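Long-range contact in prephenate dehydrogenase (Corynebacterium glutamicum ATCC 13032, PDB 3KTD), which probably catalyses the oxidative decarboxylation of prephenate with NAD+ or NADP+ as cofactor: residues Val121-Met126 with Ala145-Thr150. Residues are numbered along the deposited sequence; the frame is centred on the assembly and turned at random.
Sequences VGSHPM and AVWVVT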
# COMPACT_ATOMS: atom_id res chain seq x y z
N VAL A 121 -9.97 30.50 -7.62
CA VAL A 121 -8.92 30.01 -6.74
C VAL A 121 -8.94 28.49 -6.76
O VAL A 121 -9.87 27.86 -6.27
CB VAL A 121 -9.05 30.53 -5.33
CG1 VAL A 121 -7.86 30.01 -4.49
CG2 VAL A 121 -9.12 32.06 -5.33
N GLY A 122 -7.90 27.89 -7.33
CA GLY A 122 -7.80 26.45 -7.38
C GLY A 122 -7.70 25.85 -6.00
O GLY A 122 -7.10 26.43 -5.09
N SER A 123 -8.32 24.70 -5.81
CA SER A 123 -8.10 23.97 -4.59
C SER A 123 -8.19 22.47 -4.82
O SER A 123 -8.79 22.02 -5.78
CB SER A 123 -9.08 24.42 -3.52
OG SER A 123 -10.20 23.57 -3.49
N HIS A 124 -7.58 21.72 -3.93
CA HIS A 124 -7.56 20.27 -4.02
C HIS A 124 -7.47 19.66 -2.63
O HIS A 124 -6.43 19.78 -2.00
CB HIS A 124 -6.37 19.81 -4.87
CG HIS A 124 -6.18 18.33 -4.90
ND1 HIS A 124 -4.94 17.74 -5.06
CD2 HIS A 124 -7.07 17.31 -4.79
CE1 HIS A 124 -5.08 16.42 -5.05
NE2 HIS A 124 -6.36 16.14 -4.89
N PRO A 125 -8.56 19.04 -2.14
CA PRO A 125 -8.48 18.28 -0.88
C PRO A 125 -7.86 16.90 -1.10
O PRO A 125 -8.16 16.25 -2.11
CB PRO A 125 -9.95 18.12 -0.47
CG PRO A 125 -10.71 18.24 -1.73
CD PRO A 125 -9.95 19.22 -2.57
N MSE A 126 -7.02 16.45 -0.18
CA MSE A 126 -6.45 15.10 -0.28
C MSE A 126 -7.46 14.09 0.27
O MSE A 126 -7.07 13.15 0.98
CB MSE A 126 -5.12 14.99 0.47
CG MSE A 126 -4.06 16.00 0.08
SE MSE A 126 -3.73 16.19 -1.82
CE MSE A 126 -3.40 14.31 -2.30
N ALA A 145 -6.78 16.72 7.31
CA ALA A 145 -6.46 16.36 5.93
C ALA A 145 -5.85 17.58 5.28
O ALA A 145 -6.17 18.71 5.66
CB ALA A 145 -7.70 15.94 5.18
N VAL A 146 -4.98 17.37 4.29
CA VAL A 146 -4.40 18.48 3.57
C VAL A 146 -5.39 18.99 2.53
O VAL A 146 -6.06 18.21 1.87
CB VAL A 146 -3.11 18.10 2.82
CG1 VAL A 146 -2.59 19.31 2.00
CG2 VAL A 146 -2.05 17.57 3.77
N TRP A 147 -5.49 20.31 2.41
CA TRP A 147 -6.33 20.95 1.40
C TRP A 147 -5.43 21.95 0.70
O TRP A 147 -5.10 22.99 1.27
CB TRP A 147 -7.53 21.63 2.07
CG TRP A 147 -8.62 22.12 1.14
CD1 TRP A 147 -8.47 22.92 0.05
CD2 TRP A 147 -10.04 21.88 1.26
NE1 TRP A 147 -9.69 23.17 -0.53
CE2 TRP A 147 -10.67 22.54 0.19
CE3 TRP A 147 -10.83 21.15 2.15
CZ2 TRP A 147 -12.05 22.50 -0.01
CZ3 TRP A 147 -12.21 21.12 1.95
CH2 TRP A 147 -12.80 21.78 0.88
N VAL A 148 -5.02 21.65 -0.52
CA VAL A 148 -4.20 22.58 -1.27
C VAL A 148 -5.06 23.75 -1.77
O VAL A 148 -6.18 23.56 -2.23
CB VAL A 148 -3.51 21.91 -2.48
CG1 VAL A 148 -2.75 22.95 -3.32
CG2 VAL A 148 -2.59 20.78 -2.01
N VAL A 149 -4.53 24.96 -1.63
CA VAL A 149 -5.15 26.16 -2.19
C VAL A 149 -4.11 26.86 -3.05
O VAL A 149 -3.01 27.16 -2.58
CB VAL A 149 -5.66 27.12 -1.11
CG1 VAL A 149 -6.10 28.43 -1.73
CG2 VAL A 149 -6.79 26.47 -0.34
N THR A 150 -4.45 27.13 -4.30
CA THR A 150 -3.51 27.74 -5.23
C THR A 150 -3.43 29.26 -5.10
O THR A 150 -4.24 29.89 -4.42
CB THR A 150 -3.86 27.39 -6.67
OG1 THR A 150 -5.19 27.86 -6.95
CG2 THR A 150 -3.78 25.88 -6.87
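Pro125 lays its CB over one face of the Trp147 indole, 4.3 Å from the six-membered ring centroid, a CH-pi contact displaced toward the ring's rim. Ser123 reaches the edge of the same indole, where Trp147 NE1 donates a weak, bent hydrogen bond to Ser123 OG (3.0 Å, 143°). With CG anti to the backbone N (chi1 -169°), the indole leans across toward both residues. The Val121 and Val149 side chains cross at an angle, their CG1 atoms 3.6 Å apart, and selenomethionine Met126 runs alongside Val146, its CG 3.6 Å from Val146 CB. The backbones pair antiparallel: His124 and Val148 exchange both N-H...O bonds, Met126 N meets Val146 O, and Thr150 N donates almost straight (176°) to Gly122 O. Here the mixed sheet of the Rossmann-type nucleotide-binding domain reverses direction: strand 146-149 runs antiparallel to 120-125 and parallel to 181-184 on its other side. Helices 18-29 and 162-177 pack on the sheet face of Pro125 and Trp147, Leu23 and Met174 touching Trp147, while Leu222 of the second subunit packs on Met126 and Val148. Ser123 OG has a stronger partner in Asp99 O, and His124 ND1 is hydrogen-bonded to His190 NE2.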